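Local coordinates for protein GH62 arabinofuranosidase (Podospora anserina, PDB 4N4B) that probably hydrolyses terminal alpha-L-arabinofuranosyl side groups of xylan, using a calcium-containing five-bladed beta-propeller, at residues F108-H113 with E194-G199; W167-S172 with A218-L223; S174-S179 with D249-P254; Y187-S192 with G199-V204. One frame throughout, in Å; residues are numbered along the deposited sequence. Where two conformers were deposited one is given.

Contact 1. Residues F108-H113 with E194-G199; sequences FWFAPH and EQFPNG
Phe-108, Phe-110 and Phe-196 form a buried aromatic cluster between two neighbouring blades of the five-bladed beta-propeller. Residues 108-113 close the first strand of one blade and turn toward its second; residues 194-199 lie in the loop between the third and fourth strands of the next blade. Phe-196 is the wedge. Its CD1 lies 3.6 Å from Phe-110 CZ, over one face of the Phe-110 ring but displaced toward the rim, and the two ring planes meet at 41°, neither stacked nor perpendicular. Pro-112 CD fills the opposite face of Phe-110, so the ring is clamped between a proline and a phenylalanine. Phe-108 reaches Phe-196 from the other direction, with its CZ 4.2 Å from Phe-196 CZ. Val-168 and Cys-175, from the blade that carries Phe-196, and Tyr-117 also pack on it. Exchanging Phe-110 for an alanine would probably open a gap between Pro-112 and Phe-196 and deprive the imidazole of His-113 of the ring edge it rests on. That imidazole, with CE2 of Phe-110 over its centre, marks the solvent side. Its ND1 is hydrogen-bonded to Tyr-117 OH, which fixes its rotation, and its chi1 of -69° places CG anti to the carbonyl carbon, swinging the ring toward the loop. Water 2 donates to Phe-196 O at 2.7 Å and lies 3.2 Å from His-113 NE2, bridging the segments. A cis peptide precedes Pro-197, whose CD lies at the edge of the His-113 ring, near its plane, 4.0 Å from His-113 CE1.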
loop_
_atom_site.group_PDB
_atom_site.type_symbol
_atom_site.label_atom_id
_atom_site.label_comp_id
_atom_site.label_asym_id
_atom_site.label_seq_id
_atom_site.Cartn_x
_atom_site.Cartn_y
_atom_site.Cartn_z
ATOM N N PHE A 108 -5.668 -6.630 -6.851
ATOM C CA PHE A 108 -6.232 -7.924 -6.409
ATOM C C PHE A 108 -7.155 -8.443 -7.475
ATOM O O PHE A 108 -7.715 -7.717 -8.280
ATOM C CB PHE A 108 -6.958 -7.777 -5.034
ATOM C CG PHE A 108 -8.056 -6.789 -5.038
ATOM C CD1 PHE A 108 -9.364 -7.086 -5.318
ATOM C CD2 PHE A 108 -7.778 -5.458 -4.676
ATOM C CE1 PHE A 108 -10.363 -6.134 -5.316
ATOM C CE2 PHE A 108 -8.756 -4.482 -4.718
ATOM C CZ PHE A 108 -10.042 -4.832 -5.051
ATOM N N TRP A 109 -7.334 -9.773 -7.420
ATOM C CA TRP A 109 -8.364 -10.448 -8.276
ATOM C C TRP A 109 -9.698 -10.375 -7.585
ATOM O O TRP A 109 -9.805 -10.755 -6.427
ATOM C CB TRP A 109 -7.923 -11.913 -8.431
ATOM C CG TRP A 109 -8.858 -12.798 -9.233
ATOM C CD1 TRP A 109 -9.574 -13.828 -8.673
ATOM C CD2 TRP A 109 -9.105 -12.758 -10.602
ATOM N NE1 TRP A 109 -10.221 -14.449 -9.679
ATOM C CE2 TRP A 109 -10.000 -13.868 -10.872
ATOM C CE3 TRP A 109 -8.643 -12.015 -11.644
ATOM C CZ2 TRP A 109 -10.341 -14.207 -12.168
ATOM C CZ3 TRP A 109 -9.041 -12.308 -12.953
ATOM C CH2 TRP A 109 -9.951 -13.390 -13.175
ATOM N N PHE A 110 -10.716 -9.895 -8.282
ATOM C CA PHE A 110 -12.073 -9.853 -7.662
ATOM C C PHE A 110 -12.847 -11.027 -8.278
ATOM O O PHE A 110 -13.317 -10.981 -9.439
ATOM C CB PHE A 110 -12.733 -8.540 -7.917
ATOM C CG PHE A 110 -14.041 -8.408 -7.182
ATOM C CD1 PHE A 110 -14.081 -8.330 -5.830
ATOM C CD2 PHE A 110 -15.262 -8.341 -7.887
ATOM C CE1 PHE A 110 -15.274 -8.241 -5.134
ATOM C CE2 PHE A 110 -16.431 -8.261 -7.217
ATOM C CZ PHE A 110 -16.473 -8.260 -5.856
ATOM N N ALA A 111 -12.877 -12.071 -7.476
ATOM C CA ALA A 111 -13.379 -13.371 -7.996
ATOM C C ALA A 111 -14.837 -13.309 -8.496
ATOM O O ALA A 111 -15.039 -13.843 -9.599
ATOM C CB ALA A 111 -13.144 -14.426 -6.929
ATOM N N PRO A 112 -15.709 -12.535 -7.920
ATOM C CA PRO A 112 -17.100 -12.480 -8.494
ATOM C C PRO A 112 -17.180 -11.991 -9.885
ATOM O O PRO A 112 -18.145 -12.212 -10.579
ATOM C CB PRO A 112 -17.868 -11.614 -7.450
ATOM C CG PRO A 112 -17.119 -11.854 -6.163
ATOM C CD PRO A 112 -15.673 -11.927 -6.604
ATOM N N HIS A 113 -16.248 -11.142 -10.356
ATOM C CA HIS A 113 -16.291 -10.579 -11.640
ATOM C C HIS A 113 -15.270 -11.193 -12.641
ATOM O O HIS A 113 -15.280 -10.827 -13.822
ATOM C CB HIS A 113 -15.995 -9.078 -11.582
ATOM C CG HIS A 113 -17.067 -8.284 -10.923
ATOM N ND1 HIS A 113 -16.934 -6.966 -10.585
ATOM C CD2 HIS A 113 -18.331 -8.654 -10.524
ATOM C CE1 HIS A 113 -18.076 -6.514 -10.079
ATOM N NE2 HIS A 113 -18.958 -7.522 -10.095
ATOM N N GLU A 194 -21.847 -8.402 -3.361
ATOM C CA GLU A 194 -22.551 -8.456 -4.581
ATOM C C GLU A 194 -22.709 -7.141 -5.303
ATOM O O GLU A 194 -22.874 -7.128 -6.550
ATOM C CB GLU A 194 -23.987 -9.146 -4.308
ATOM C CG GLU A 194 -23.916 -10.587 -3.684
ATOM C CD GLU A 194 -23.576 -10.714 -2.133
ATOM O OE1 GLU A 194 -23.511 -9.730 -1.274
ATOM O OE2 GLU A 194 -23.362 -11.897 -1.712
ATOM N N GLN A 195 -22.585 -6.037 -4.559
ATOM C CA GLN A 195 -22.723 -4.717 -5.121
ATOM C C GLN A 195 -21.357 -4.099 -5.568
ATOM O O GLN A 195 -21.333 -3.271 -6.464
ATOM C CB GLN A 195 -23.347 -3.798 -4.111
ATOM C CG GLN A 195 -24.841 -4.070 -3.774
ATOM C CD GLN A 195 -25.174 -3.082 -2.674
ATOM O OE1 GLN A 195 -25.350 -1.901 -2.946
ATOM N NE2 GLN A 195 -25.008 -3.488 -1.421
ATOM N N PHE A 196 -20.293 -4.590 -4.954
ATOM C CA PHE A 196 -18.940 -4.049 -5.232
ATOM C C PHE A 196 -18.717 -3.969 -6.721
ATOM O O PHE A 196 -18.979 -4.950 -7.443
ATOM C CB PHE A 196 -17.945 -4.923 -4.558
ATOM C CG PHE A 196 -16.511 -4.377 -4.764
ATOM C CD1 PHE A 196 -15.775 -4.738 -5.870
ATOM C CD2 PHE A 196 -15.978 -3.481 -3.867
ATOM C CE1 PHE A 196 -14.445 -4.232 -6.050
ATOM C CE2 PHE A 196 -14.681 -2.916 -4.055
ATOM C CZ PHE A 196 -13.945 -3.338 -5.133
ATOM N N PRO A 197 -18.174 -2.856 -7.268
ATOM C CA PRO A 197 -17.612 -1.692 -6.570
ATOM C C PRO A 197 -18.591 -0.620 -6.209
ATOM O O PRO A 197 -18.216 0.439 -5.649
ATOM C CB PRO A 197 -16.585 -1.179 -7.576
ATOM C CG PRO A 197 -17.242 -1.472 -8.926
ATOM C CD PRO A 197 -17.885 -2.814 -8.709
ATOM N N ASN A 198 -19.865 -0.767 -6.550
ATOM C CA ASN A 198 -20.875 0.201 -6.320
ATOM C C ASN A 198 -21.477 0.229 -4.912
ATOM O O ASN A 198 -21.347 -0.747 -4.190
ATOM C CB ASN A 198 -21.984 -0.064 -7.390
ATOM C CG ASN A 198 -21.434 -0.061 -8.798
ATOM O OD1 ASN A 198 -20.899 0.957 -9.282
ATOM N ND2 ASN A 198 -21.542 -1.147 -9.469
ATOM N N GLY A 199 -22.093 1.355 -4.600
ATOM C CA GLY A 199 -22.819 1.425 -3.318
ATOM C C GLY A 199 -22.038 1.708 -2.072
ATOM O O GLY A 199 -22.505 1.477 -0.973
HETATM O O HOH W 1 -21.128 -9.216 -8.688
HETATM O O HOH W 2 -21.221 -5.676 -8.847
#

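Contact 2. Residues W167-S172 with A218-L223; sequences WVICDS and ACVYSL
Trp-167 and Ile-169 pack against Val-220 where the innermost strands of two neighbouring propeller blades line the central region of the fold; the side chain of Trp-167 lies about 5 Å from the bound calcium ion. Over these segments, strands 167-170 and 218-222 run almost parallel, 14° apart, but their axes approach no closer than 7.3 Å. Side chains therefore bridge the gap. The Trp-167 indole extends from its own strand with CG anti to the backbone N (chi1 -179°) and lies flat on the backbone of the other. Cys-219 CA stands 3.8 Å from the centroid of its six-membered ring, almost along the ring normal, in a CH-pi contact, while the sulfur of Cys-219 sits obliquely to the same ring. From this position NE1 donates to Val-220 O at 2.8 Å. The donor meets a lone pair in the carbonyl plane, yet the bond is bent (132° at the hydrogen), with the oxygen tilted from the indole plane and also displaced from the N-H direction. It satisfies a carbonyl on the strand edge turned from strand 228-235, with which Cys-219 and Tyr-221 pair. The far edge of the indole points at the face of Tyr-221 in an offset edge-to-face pair; Tyr-221 OH is held by Ile-288 N. Two residues on, Ile-169 crosses Val-220 at about a right angle, its CG2 3.9 Å from Val-220 CG1, and its CD1 lies over the backbone beyond the valine side chain, 3.5 Å from Val-220 O and close to Ser-222 N.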
loop_
_atom_site.group_PDB
_atom_site.type_symbol
_atom_site.label_atom_id
_atom_site.label_comp_id
_atom_site.label_asym_id
_atom_site.label_seq_id
_atom_site.Cartn_x
_atom_site.Cartn_y
_atom_site.Cartn_z
ATOM N N TRP A 167 -7.644 1.578 -0.064
ATOM C CA TRP A 167 -7.402 0.153 0.191
ATOM C C TRP A 167 -8.716 -0.601 0.316
ATOM O O TRP A 167 -9.510 -0.263 1.199
ATOM C CB TRP A 167 -6.572 -0.037 1.497
ATOM C CG TRP A 167 -6.285 -1.427 1.771
ATOM C CD1 TRP A 167 -7.086 -2.386 2.415
ATOM C CD2 TRP A 167 -5.055 -2.105 1.474
ATOM N NE1 TRP A 167 -6.413 -3.575 2.467
ATOM C CE2 TRP A 167 -5.156 -3.458 1.912
ATOM C CE3 TRP A 167 -3.874 -1.727 0.841
ATOM C CZ2 TRP A 167 -4.162 -4.365 1.794
ATOM C CZ3 TRP A 167 -2.861 -2.673 0.697
ATOM C CH2 TRP A 167 -3.017 -3.945 1.129
ATOM N N VAL A 168 -8.934 -1.627 -0.490
ATOM C CA VAL A 168 -10.128 -2.513 -0.368
ATOM C C VAL A 168 -9.714 -3.797 0.245
ATOM O O VAL A 168 -8.683 -4.416 -0.032
ATOM C CB VAL A 168 -10.698 -2.765 -1.756
ATOM C CG1 VAL A 168 -11.796 -3.855 -1.750
ATOM C CG2 VAL A 168 -11.259 -1.473 -2.407
ATOM N N ILE A 169 -10.616 -4.292 1.104
ATOM C CA ILE A 169 -10.569 -5.670 1.607
ATOM C C ILE A 169 -12.043 -6.136 1.773
ATOM O O ILE A 169 -12.847 -5.426 2.300
ATOM C CB ILE A 169 -9.805 -5.853 2.922
ATOM C CG1 ILE A 169 -9.828 -7.307 3.409
ATOM C CG2 ILE A 169 -10.220 -4.888 4.004
ATOM C CD1 ILE A 169 -8.933 -7.596 4.591
ATOM N N CYS A 170 -12.292 -7.374 1.273
ATOM C CA CYS A 170 -13.645 -7.994 1.430
ATOM C C CYS A 170 -13.549 -9.209 2.256
ATOM O O CYS A 170 -12.552 -9.879 2.334
ATOM C CB CYS A 170 -14.183 -8.367 0.051
ATOM S SG CYS A 170 -14.129 -7.095 -1.250
ATOM N N ASP A 171 -14.683 -9.516 2.907
ATOM C CA ASP A 171 -14.871 -10.901 3.458
ATOM C C ASP A 171 -15.890 -11.523 2.558
ATOM O O ASP A 171 -16.079 -11.168 1.405
ATOM C CB ASP A 171 -15.174 -10.840 4.917
ATOM C CG ASP A 171 -16.496 -10.248 5.229
ATOM O OD1 ASP A 171 -17.320 -9.963 4.388
ATOM O OD2 ASP A 171 -16.696 -10.071 6.470
ATOM N N SER A 172 -16.572 -12.600 3.030
ATOM C CA SER A 172 -17.453 -13.259 2.069
ATOM C C SER A 172 -18.857 -12.598 1.991
ATOM O O SER A 172 -19.651 -12.959 1.131
ATOM C CB SER A 172 -17.614 -14.770 2.420
ATOM O OG SER A 172 -18.152 -14.807 3.723
ATOM N N ALA A 218 -2.219 2.901 4.706
ATOM C CA ALA A 218 -2.810 1.749 5.391
ATOM C C ALA A 218 -2.717 0.488 4.539
ATOM O O ALA A 218 -2.839 0.532 3.297
ATOM C CB ALA A 218 -4.227 2.046 5.776
ATOM N N CYS A 219 -2.554 -0.628 5.243
ATOM C CA CYS A 219 -2.798 -1.975 4.737
ATOM C C CYS A 219 -3.732 -2.725 5.680
ATOM O O CYS A 219 -3.557 -2.597 6.892
ATOM C CB CYS A 219 -1.551 -2.843 4.582
ATOM S SG CYS A 219 -0.155 -2.140 3.637
ATOM N N VAL A 220 -4.722 -3.408 5.143
ATOM C CA VAL A 220 -5.627 -4.294 5.969
ATOM C C VAL A 220 -5.591 -5.680 5.330
ATOM O O VAL A 220 -5.991 -5.799 4.170
ATOM C CB VAL A 220 -7.029 -3.709 6.086
ATOM C CG1 VAL A 220 -7.792 -4.568 7.083
ATOM C CG2 VAL A 220 -6.923 -2.213 6.512
ATOM N N TYR A 221 -5.136 -6.651 6.094
ATOM C CA TYR A 221 -5.002 -8.017 5.617
ATOM C C TYR A 221 -5.832 -8.985 6.452
ATOM O O TYR A 221 -6.023 -8.752 7.632
ATOM C CB TYR A 221 -3.562 -8.439 5.680
ATOM C CG TYR A 221 -2.597 -7.689 4.806
ATOM C CD1 TYR A 221 -2.691 -7.845 3.467
ATOM C CD2 TYR A 221 -1.661 -6.831 5.345
ATOM C CE1 TYR A 221 -1.876 -7.187 2.584
ATOM C CE2 TYR A 221 -0.775 -6.146 4.455
ATOM C CZ TYR A 221 -0.891 -6.350 3.109
ATOM O OH TYR A 221 -0.039 -5.708 2.223
ATOM N N SER A 222 -6.216 -10.058 5.816
ATOM C CA SER A 222 -6.767 -11.191 6.552
ATOM C C SER A 222 -5.689 -12.207 6.818
ATOM O O SER A 222 -4.672 -12.342 6.149
ATOM C CB SER A 222 -7.910 -11.837 5.790
ATOM O OG SER A 222 -7.545 -12.422 4.575
ATOM N N LEU A 223 -5.908 -12.939 7.967
ATOM C CA LEU A 223 -4.975 -13.934 8.479
ATOM C C LEU A 223 -5.608 -15.319 8.403
ATOM O O LEU A 223 -6.838 -15.416 8.472
ATOM C CB LEU A 223 -4.583 -13.595 9.878
ATOM C CG LEU A 223 -3.902 -12.181 10.132
ATOM C CD1 LEU A 223 -3.855 -11.867 11.605
ATOM C CD2 LEU A 223 -2.525 -12.281 9.552
#

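Contact 3. Residues S174-S179 with D249-P254; sequences SCHLFS and DSIRGP
Ile-251 and Arg-252 reach strand 174-179 from a turn that Ser-250 sets up. Ser-250 OG accepts a hydrogen bond from Arg-252 N at 3.0 Å, an ST turn, and Ser-250 O receives Gly-253 N to close a type I beta turn. Ile-251, at the second position, faces the strand. Its CG2 sits over the face of the His-176 ring, 3.6 Å from the centroid, a CH-pi contact, and the same methyl lies 3.7 Å from Phe-178 CE1. Ile-251 O lies at the edge of the Phe-178 ring, in its plane. The contact thus joins neighbouring propeller blades: the strand is the second of its blade, and the turn links the third and fourth strands of the next. Arg-252 then runs on with its chain extended from CG to NE, crossing His-176 at about a right angle so that one guanidinium face looks onto the edge of the imidazole. NE pairs with Glu-190 in a salt bridge, which fixes the end of the chain. Water 3 accepts from Arg-252 NH2 at 2.9 Å and lies 2.6 Å from Ser-174 OG, tying the arginine to the strand. Gly-253 follows at positive phi, with backbone angles at which a side chain would strike the carbonyl O of Arg-252, so glycine suits the place.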
loop_
_atom_site.group_PDB
_atom_site.type_symbol
_atom_site.label_atom_id
_atom_site.label_comp_id
_atom_site.label_asym_id
_atom_site.label_seq_id
_atom_site.Cartn_x
_atom_site.Cartn_y
_atom_site.Cartn_z
ATOM N N SER A 174 -19.088 -8.655 2.630
ATOM C CA SER A 174 -18.987 -7.224 2.511
ATOM C C SER A 174 -17.571 -6.839 2.053
ATOM O O SER A 174 -16.602 -7.496 2.295
ATOM C CB SER A 174 -19.212 -6.496 3.792
ATOM O OG SER A 174 -20.565 -6.801 4.292
ATOM N N CYS A 175 -17.539 -5.718 1.298
ATOM C CA CYS A 175 -16.267 -5.114 0.861
ATOM C C CYS A 175 -16.135 -3.753 1.469
ATOM O O CYS A 175 -17.049 -2.916 1.417
ATOM C CB CYS A 175 -16.235 -4.973 -0.638
ATOM S SG CYS A 175 -16.158 -6.546 -1.537
ATOM N N HIS A 176 -14.948 -3.508 2.015
ATOM C CA HIS A 176 -14.622 -2.280 2.766
ATOM C C HIS A 176 -13.522 -1.493 2.034
ATOM O O HIS A 176 -12.616 -2.115 1.421
ATOM C CB HIS A 176 -14.082 -2.677 4.140
ATOM C CG HIS A 176 -15.068 -3.463 4.965
ATOM N ND1 HIS A 176 -15.309 -4.828 4.886
ATOM C CD2 HIS A 176 -15.868 -2.915 5.888
ATOM C CE1 HIS A 176 -16.300 -5.052 5.800
ATOM N NE2 HIS A 176 -16.580 -3.945 6.437
ATOM N N LEU A 177 -13.649 -0.207 2.084
ATOM C CA LEU A 177 -12.744 0.738 1.437
ATOM C C LEU A 177 -12.231 1.682 2.481
ATOM O O LEU A 177 -12.973 2.502 3.053
ATOM C CB LEU A 177 -13.423 1.510 0.353
ATOM C CG LEU A 177 -12.694 2.679 -0.376
ATOM C CD1 LEU A 177 -11.426 2.117 -0.998
ATOM C CD2 LEU A 177 -13.585 3.362 -1.344
ATOM N N PHE A 178 -10.934 1.585 2.726
ATOM C CA PHE A 178 -10.184 2.377 3.694
ATOM C C PHE A 178 -9.472 3.528 3.009
ATOM O O PHE A 178 -9.059 3.378 1.819
ATOM C CB PHE A 178 -9.192 1.583 4.450
ATOM C CG PHE A 178 -9.776 0.584 5.387
ATOM C CD1 PHE A 178 -10.202 -0.654 4.973
ATOM C CD2 PHE A 178 -9.836 0.898 6.757
ATOM C CE1 PHE A 178 -10.681 -1.576 5.962
ATOM C CE2 PHE A 178 -10.330 -0.019 7.686
ATOM C CZ PHE A 178 -10.806 -1.209 7.250
ATOM N N SER A 179 -9.268 4.664 3.647
ATOM C CA SER A 179 -8.534 5.798 3.106
ATOM C C SER A 179 -8.095 6.696 4.202
ATOM O O SER A 179 -8.544 6.570 5.374
ATOM C CB SER A 179 -9.373 6.546 2.090
ATOM O OG SER A 179 -10.528 7.204 2.687
ATOM N N ASP A 249 -10.684 -8.853 15.257
ATOM C CA ASP A 249 -11.552 -9.940 14.846
ATOM C C ASP A 249 -12.474 -9.574 13.725
ATOM O O ASP A 249 -13.070 -10.428 13.174
ATOM C CB ASP A 249 -12.432 -10.370 16.006
ATOM C CG ASP A 249 -11.664 -11.017 17.095
ATOM O OD1 ASP A 249 -10.693 -11.691 16.864
ATOM O OD2 ASP A 249 -12.094 -10.794 18.193
ATOM N N SER A 250 -12.605 -8.290 13.447
ATOM C CA SER A 250 -13.454 -7.811 12.357
ATOM C C SER A 250 -12.738 -6.699 11.586
ATOM O O SER A 250 -12.002 -5.992 12.148
ATOM C CB SER A 250 -14.792 -7.273 12.883
ATOM O OG SER A 250 -15.520 -6.579 11.941
ATOM N N ILE A 251 -13.009 -6.619 10.295
ATOM C CA ILE A 251 -12.566 -5.500 9.464
ATOM C C ILE A 251 -13.041 -4.162 10.042
ATOM O O ILE A 251 -12.427 -3.166 9.864
ATOM C CB ILE A 251 -12.977 -5.700 7.992
ATOM C CG1 ILE A 251 -12.315 -6.965 7.460
ATOM C CG2 ILE A 251 -12.582 -4.486 7.156
ATOM C CD1 ILE A 251 -12.886 -7.481 6.184
ATOM N N ARG A 252 -14.153 -4.187 10.744
ATOM C CA ARG A 252 -14.729 -3.047 11.353
ATOM C C ARG A 252 -14.126 -2.655 12.699
ATOM O O ARG A 252 -14.552 -1.615 13.235
ATOM C CB ARG A 252 -16.290 -3.195 11.515
ATOM C CG ARG A 252 -16.994 -3.582 10.282
ATOM C CD ARG A 252 -18.548 -3.406 10.433
ATOM N NE ARG A 252 -19.215 -3.806 9.195
ATOM C CZ ARG A 252 -19.393 -5.078 8.848
ATOM N NH1 ARG A 252 -19.016 -6.075 9.679
ATOM N NH2 ARG A 252 -19.879 -5.380 7.663
ATOM N N GLY A 253 -13.145 -3.406 13.178
ATOM C CA GLY A 253 -12.602 -3.172 14.478
ATOM C C GLY A 253 -13.515 -3.823 15.542
ATOM O O GLY A 253 -14.467 -4.481 15.167
ATOM N N PRO A 254 -13.194 -3.638 16.829
ATOM C CA PRO A 254 -12.182 -2.697 17.275
ATOM C C PRO A 254 -10.775 -3.302 17.078
ATOM O O PRO A 254 -10.592 -4.457 17.117
ATOM C CB PRO A 254 -12.473 -2.527 18.819
ATOM C CG PRO A 254 -13.165 -3.775 19.192
ATOM C CD PRO A 254 -13.981 -4.217 17.966
HETATM O O HOH W 3 -20.609 -7.965 6.616
#

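Contact 4. Residues Y187-S192 with G199-V204; sequences YRSETS and GMSQPV
Ser-189 and Ser-201 interlock strand 187-192 with the passage 199-204. Ser-189 OG donates to Ser-201 O at 2.7 Å, and in return Ser-201 OG accepts from Glu-190 N at 2.9 Å in a nearly straight bond (163°). That acceptor is placed by a chi1 of 64°, which sets OG between the backbone N and the carbonyl carbon, facing the strand. The backbone adds Ser-201 N to Glu-190 O, 2.9 Å. Ser-189 OG also lies 3.4 Å from Pro-203 CB, and has a second hydrogen-bond partner in Tyr-146 OH. An alanine in place of Ser-189 would probably leave Ser-201 O and Tyr-146 OH each without this partner and open a small gap against the Pro-203 ring. Beyond the serines, Arg-188 and Val-204 form an antiparallel hydrogen-bonded pair, Arg-188 N to Val-204 O at 2.9 Å and Val-204 N to Arg-188 O at 3.0 Å. Here the loop becomes the fourth, outermost strand of a propeller blade, beside the third. Arg-188 and Val-204 point the same way from the sheet, and Arg-188 NH1 bridges to Glu-190 OE1 at 2.8 Å, meeting the carboxylate from above its plane; the same oxygen is also used by Arg-252. At the other end Met-200 CE touches Thr-191 CG2, 3.8 Å away. Thr-191 OG1 is held by Asn-198 O, just before Gly-199, where a CB would collide with that hydroxyl. Water 4 donates to Arg-188 O and Gln-202 O and accepts from Ser-201 OG.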
loop_
_atom_site.group_PDB
_atom_site.type_symbol
_atom_site.label_atom_id
_atom_site.label_comp_id
_atom_site.label_asym_id
_atom_site.label_seq_id
_atom_site.Cartn_x
_atom_site.Cartn_y
_atom_site.Cartn_z
ATOM N N TYR A 187 -10.390 6.311 7.452
ATOM C CA TYR A 187 -11.812 6.192 7.099
ATOM C C TYR A 187 -12.115 4.813 6.567
ATOM O O TYR A 187 -11.304 4.235 5.987
ATOM C CB TYR A 187 -12.182 7.236 6.052
ATOM C CG TYR A 187 -11.956 8.643 6.497
ATOM C CD1 TYR A 187 -12.856 9.288 7.308
ATOM C CD2 TYR A 187 -10.854 9.321 6.112
ATOM C CE1 TYR A 187 -12.611 10.570 7.759
ATOM C CE2 TYR A 187 -10.608 10.601 6.565
ATOM C CZ TYR A 187 -11.515 11.231 7.357
ATOM O OH TYR A 187 -11.261 12.501 7.799
ATOM N N ARG A 188 -13.328 4.318 6.813
ATOM C CA ARG A 188 -13.799 3.055 6.259
ATOM C C ARG A 188 -15.261 3.162 5.719
ATOM O O ARG A 188 -16.109 3.565 6.437
ATOM C CB ARG A 188 -13.689 1.935 7.302
ATOM C CG ARG A 188 -14.014 0.565 6.760
ATOM C CD ARG A 188 -14.139 -0.473 7.894
ATOM N NE ARG A 188 -15.206 -0.129 8.836
ATOM C CZ ARG A 188 -16.501 -0.231 8.603
ATOM N NH1 ARG A 188 -16.956 -0.764 7.502
ATOM N NH2 ARG A 188 -17.329 0.187 9.524
ATOM N N SER A 189 -15.468 2.779 4.465
ATOM C CA SER A 189 -16.794 2.628 3.892
ATOM C C SER A 189 -17.007 1.163 3.569
ATOM O O SER A 189 -16.066 0.417 3.602
ATOM C CB SER A 189 -16.919 3.379 2.599
ATOM O OG SER A 189 -16.899 4.744 2.794
ATOM N N GLU A 190 -18.261 0.767 3.323
ATOM C CA GLU A 190 -18.528 -0.627 2.944
ATOM C C GLU A 190 -19.666 -0.656 1.942
ATOM O O GLU A 190 -20.514 0.199 1.870
ATOM C CB GLU A 190 -18.731 -1.518 4.165
ATOM C CG GLU A 190 -19.928 -1.148 5.021
ATOM C CD GLU A 190 -20.075 -2.090 6.210
ATOM O OE1 GLU A 190 -19.585 -1.785 7.274
ATOM O OE2 GLU A 190 -20.703 -3.190 5.957
ATOM N N THR A 191 -19.703 -1.834 1.314
ATOM C CA THR A 191 -20.830 -2.256 0.431
ATOM C C THR A 191 -20.888 -3.740 0.471
ATOM O O THR A 191 -19.986 -4.428 0.966
ATOM C CB THR A 191 -20.611 -1.726 -0.966
ATOM O OG1 THR A 191 -21.851 -1.816 -1.710
ATOM C CG2 THR A 191 -19.467 -2.412 -1.728
ATOM N N SER A 192 -22.006 -4.312 -0.024
ATOM C CA SER A 192 -22.003 -5.732 -0.082
ATOM C C SER A 192 -21.091 -6.287 -1.142
ATOM O O SER A 192 -20.781 -5.608 -2.134
ATOM C CB SER A 192 -23.468 -6.209 -0.383
ATOM O OG SER A 192 -23.809 -6.015 -1.688
ATOM N N GLY A 199 -22.093 1.355 -4.600
ATOM C CA GLY A 199 -22.819 1.425 -3.318
ATOM C C GLY A 199 -22.038 1.708 -2.072
ATOM O O GLY A 199 -22.505 1.477 -0.973
ATOM N N MET A 200 -20.746 2.098 -2.157
ATOM C CA MET A 200 -20.020 2.353 -0.947
ATOM C C MET A 200 -20.765 3.367 -0.024
ATOM O O MET A 200 -21.112 4.442 -0.527
ATOM C CB MET A 200 -18.581 2.914 -1.282
ATOM C CG MET A 200 -17.621 1.745 -1.698
ATOM S SD MET A 200 -17.257 0.674 -0.422
ATOM C CE MET A 200 -16.186 -0.454 -1.362
ATOM N N SER A 201 -20.818 3.003 1.242
ATOM C CA SER A 201 -21.453 3.870 2.243
ATOM C C SER A 201 -20.649 5.168 2.395
ATOM O O SER A 201 -19.423 5.256 2.052
ATOM C CB SER A 201 -21.511 3.094 3.552
ATOM O OG SER A 201 -20.182 2.829 4.012
ATOM N N GLN A 202 -21.231 6.182 3.010
ATOM C CA GLN A 202 -20.453 7.296 3.522
ATOM C C GLN A 202 -19.559 6.712 4.666
ATOM O O GLN A 202 -19.933 5.836 5.460
ATOM C CB GLN A 202 -21.389 8.375 4.080
ATOM C CG GLN A 202 -22.072 9.140 2.941
ATOM C CD GLN A 202 -21.116 9.931 2.064
ATOM O OE1 GLN A 202 -20.455 10.851 2.528
ATOM N NE2 GLN A 202 -20.978 9.568 0.781
ATOM N N PRO A 203 -18.255 7.044 4.675
ATOM C CA PRO A 203 -17.317 6.435 5.590
ATOM C C PRO A 203 -17.611 6.840 7.038
ATOM O O PRO A 203 -18.084 7.947 7.302
ATOM C CB PRO A 203 -15.946 6.970 5.141
ATOM C CG PRO A 203 -16.218 8.102 4.323
ATOM C CD PRO A 203 -17.688 8.127 3.840
ATOM N N VAL A 204 -17.149 5.962 7.898
ATOM C CA VAL A 204 -16.992 6.223 9.312
ATOM C C VAL A 204 -15.539 6.436 9.581
ATOM O O VAL A 204 -14.650 6.069 8.749
ATOM C CB VAL A 204 -17.517 5.099 10.175
ATOM C CG1 VAL A 204 -19.055 4.936 9.959
ATOM C CG2 VAL A 204 -16.802 3.821 10.021
HETATM O O HOH W 4 -19.092 2.970 6.512
HETATM O O HOH W 5 -23.228 0.237 1.993
#

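Contacts 2, 3 and 4 share one blade, built from strands 164-170, 174-180, 185-192 and 204-208, and contact 1 reaches the loop before its last strand. Contacts 1, 2 and 3 join this blade to its neighbours, contact 1 on one side, contacts 2 and 3 on the other, whereas contact 4 stays within it. Contact 2 lies innermost, an indole laid on backbone; contacts 1 and 3 are also buried but farther out, contact 1 an aromatic cluster with a water-bridged histidine at its exposed side, contact 3 with an exposed arginine; contact 4, partly buried, relies on hydrogen bonds. The Cys-170 to Cys-175 disulfide ties contacts 2 and 3, and its sulfurs touch Phe-110 of contact 1.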